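Local coordinates for uncharacterized protein (Legionella pneumophila subsp. pneumophila str. Philadelphia 1, PDB 4EZI) that is an alpha/beta hydrolase of unproven function, possibly a serine hydrolase with lipase-like activity, at residues A[343-348]-A[356-361]. Residues are numbered along the deposited sequence; the frame is centred on the assembly and turned at random. Where two conformers were deposited one is given.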
ATOM      1  N   LYS A 343       8.601   4.642  14.966  1.00 10.18           N
ATOM      2  CA  LYS A 343       8.890   6.057  14.870  1.00 10.83           C
ATOM      3  C   LYS A 343       7.627   6.842  14.543  1.00 10.45           C
ATOM      4  O   LYS A 343       6.894   6.487  13.618  1.00 11.19           O
ATOM      5  CB  LYS A 343       9.929   6.299  13.762  1.00 11.62           C
ATOM      6  CG  LYS A 343      10.166   7.729  13.380  1.00 17.49           C
ATOM      7  CD  LYS A 343      10.883   8.518  14.428  1.00 23.29           C
ATOM      8  CE  LYS A 343      11.196   9.921  13.889  1.00 29.00           C
ATOM      9  NZ  LYS A 343      11.757  10.820  14.931  1.00 33.43           N
ATOM     10  N   SER A 344       7.426   7.910  15.296  1.00 10.05           N
ATOM     11  CA  SER A 344       6.416   8.925  15.010  1.00  9.80           C
ATOM     12  C   SER A 344       7.109  10.178  14.511  1.00 10.46           C
ATOM     13  O   SER A 344       8.050  10.685  15.148  1.00 12.29           O
ATOM     14  CB  SER A 344       5.612   9.285  16.272  1.00 10.69           C
ATOM     15  OG  SER A 344       4.752  10.370  15.992  1.00 11.00           O
ATOM     16  N   VAL A 345       6.620  10.706  13.392  1.00  9.96           N
ATOM     17  CA  VAL A 345       7.171  11.908  12.811  1.00 10.47           C
ATOM     18  C   VAL A 345       6.582  13.195  13.401  1.00 10.71           C
ATOM     19  O   VAL A 345       7.113  14.289  13.119  1.00 12.92           O
ATOM     20  CB  VAL A 345       7.015  11.941  11.261  1.00 10.20           C
ATOM     21  CG1 VAL A 345       7.699  10.761  10.656  1.00 12.13           C
ATOM     22  CG2 VAL A 345       5.544  12.008  10.844  1.00 10.13           C
ATOM     23  N   SER A 346       5.531  13.092  14.217  1.00 10.61           N
ATOM     24  CA  SER A 346       4.848  14.254  14.772  1.00 10.85           C
ATOM     25  C   SER A 346       3.849  13.820  15.820  1.00 10.74           C
ATOM     26  O   SER A 346       3.295  12.714  15.736  1.00 10.99           O
ATOM     27  CB  SER A 346       4.066  14.992  13.661  1.00 11.54           C
ATOM     28  OG  SER A 346       3.414  16.167  14.151  1.00 12.08           O
ATOM     29  N   ASP A 347       3.582  14.699  16.786  1.00 11.35           N
ATOM     30  CA  ASP A 347       2.460  14.502  17.691  1.00 10.76           C
ATOM     31  C   ASP A 347       1.116  14.966  17.098  1.00 11.68           C
ATOM     32  O   ASP A 347       0.060  14.609  17.620  1.00 13.33           O
ATOM     33  CB  ASP A 347       2.696  15.241  19.013  1.00 11.41           C
ATOM     34  CG  ASP A 347       3.666  14.534  19.937  1.00 15.87           C
ATOM     35  OD1 ASP A 347       3.959  13.336  19.741  1.00 18.69           O
ATOM     36  OD2 ASP A 347       4.122  15.203  20.902  1.00 19.66           O
ATOM     37  N   ALA A 348       1.121  15.737  16.013  1.00 11.24           N
ATOM     38  CA  ALA A 348      -0.111  16.376  15.544  1.00 11.48           C
ATOM     39  C   ALA A 348      -0.332  16.410  14.035  1.00 10.74           C
ATOM     40  O   ALA A 348      -1.476  16.640  13.610  1.00 11.37           O
ATOM     41  CB  ALA A 348      -0.251  17.790  16.136  1.00 13.72           C
ATOM     42  N   PRO A 356       4.806  13.129   3.518  1.00  8.27           N
ATOM     43  CA  PRO A 356       6.179  13.320   3.009  1.00  8.91           C
ATOM     44  C   PRO A 356       7.257  13.121   4.080  1.00  8.44           C
ATOM     45  O   PRO A 356       8.384  12.718   3.761  1.00  8.54           O
ATOM     46  CB  PRO A 356       6.171  14.749   2.463  1.00  9.93           C
ATOM     47  CG  PRO A 356       5.017  15.417   3.118  1.00 11.45           C
ATOM     48  CD  PRO A 356       3.991  14.341   3.366  1.00  9.36           C
ATOM     49  N   PHE A 357       6.915  13.389   5.341  1.00  7.96           N
ATOM     50  CA  PHE A 357       7.828  13.123   6.449  1.00  8.50           C
ATOM     51  C   PHE A 357       8.067  11.625   6.608  1.00  8.21           C
ATOM     52  O   PHE A 357       9.199  11.176   6.821  1.00  9.47           O
ATOM     53  CB  PHE A 357       7.285  13.712   7.760  1.00  9.01           C
ATOM     54  CG  PHE A 357       7.175  15.217   7.765  1.00  9.66           C
ATOM     55  CD1 PHE A 357       6.076  15.831   7.220  1.00  9.51           C
ATOM     56  CD2 PHE A 357       8.173  16.026   8.312  1.00 11.35           C
ATOM     57  CE1 PHE A 357       5.959  17.200   7.183  1.00 12.26           C
ATOM     58  CE2 PHE A 357       8.052  17.415   8.277  1.00 13.27           C
ATOM     59  CZ  PHE A 357       6.955  17.991   7.709  1.00 13.52           C
ATOM     60  N   VAL A 358       7.004  10.839   6.504  1.00  8.04           N
ATOM     61  CA  VAL A 358       7.099   9.388   6.560  1.00  7.80           C
ATOM     62  C   VAL A 358       7.911   8.857   5.371  1.00  8.04           C
ATOM     63  O   VAL A 358       8.781   7.985   5.567  1.00  8.50           O
ATOM     64  CB  VAL A 358       5.713   8.744   6.656  1.00  7.51           C
ATOM     65  CG1 VAL A 358       5.794   7.232   6.454  1.00  9.08           C
ATOM     66  CG2 VAL A 358       5.064   9.101   8.002  1.00  8.98           C
ATOM     67  N   LEU A 359       7.656   9.366   4.164  1.00  7.55           N
ATOM     68  CA  LEU A 359       8.450   8.935   3.010  1.00  7.87           C
ATOM     69  C   LEU A 359       9.949   9.176   3.239  1.00  8.64           C
ATOM     70  O   LEU A 359      10.786   8.342   2.884  1.00  8.86           O
ATOM     71  CB  LEU A 359       7.923   9.596   1.726  0.50  8.29           C
ATOM     72  CG  LEU A 359       8.571   9.281   0.364  0.50  8.01           C
ATOM     73  CD1 LEU A 359       8.702   7.809   0.103  0.50  9.98           C
ATOM     74  CD2 LEU A 359       7.785   9.957  -0.766  0.50 10.66           C
ATOM     75  N   LYS A 360      10.282  10.337   3.792  1.00  8.49           N
ATOM     76  CA  LYS A 360      11.693  10.666   4.064  1.00  9.75           C
ATOM     77  C   LYS A 360      12.306   9.659   5.034  1.00  9.69           C
ATOM     78  O   LYS A 360      13.429   9.185   4.819  1.00 10.76           O
ATOM     79  CB  LYS A 360      11.798  12.095   4.605  1.00 10.14           C
ATOM     80  CG  LYS A 360      13.207  12.573   4.921  1.00 15.49           C
ATOM     81  CD  LYS A 360      14.178  12.431   3.795  1.00 21.42           C
ATOM     82  CE  LYS A 360      15.478  13.254   4.037  1.00 22.47           C
ATOM     83  NZ  LYS A 360      15.844  13.347   5.488  1.00 26.53           N
ATOM     84  N   GLU A 361      11.558   9.302   6.071  1.00  8.87           N
ATOM     85  CA  GLU A 361      12.018   8.283   7.005  1.00  9.79           C
ATOM     86  C   GLU A 361      12.226   6.938   6.344  1.00  9.10           C
ATOM     87  O   GLU A 361      13.170   6.213   6.684  1.00  9.83           O
ATOM     88  CB  GLU A 361      11.089   8.137   8.192  1.00  9.83           C
ATOM     89  CG  GLU A 361      10.925   9.375   9.066  1.00 11.99           C
ATOM     90  CD  GLU A 361      12.197   9.876   9.750  1.00 21.25           C
ATOM     91  OE1 GLU A 361      13.125   9.089  10.014  1.00 21.80           O
ATOM     92  OE2 GLU A 361      12.241  11.088  10.060  1.00 26.21           O
TER
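V345 and F357 mark the closest backbone approach, their CA atoms 6.5 Å apart, where the chain leaving edge strand 340-344 passes the first turns of helix 355-370. No hydrogen bond joins the segments; K343 and V345 instead bond through their backbones to strand 310-314. Beyond V345 the chain forms an ST turn, S346 OG accepting from A348 N at 3.0 Å. V345 carries most of the contact, both its methyls turned to the helix. CG2 rests against CB of F357 at 3.9 Å, while the phenyl ring, with CG anti to the carbonyl carbon (chi1 -64°), leads away from V345, and the F357 side chain also meets P31. CG1 of V345 packs on CG2 of V358 at 4.1 Å and, one helical turn beyond F357, on the aliphatic CG of E361 at 3.9 Å. V358 and E361 also touch V313, so the helix spans both neighbouring strands. Nearer the surface K343, its chain bent at chi2 (71°), crosses E361 at about a right angle, CE lying 4.1 Å from OE2. NZ of K343 stays 4.9 Å from OE2 of E361, too far for a salt bridge. Here the C-terminal helix meets the edge of the alpha/beta hydrolase sheet through methyl and methylene groups; the opposite charges near the surface probably add only weak, long-range attraction.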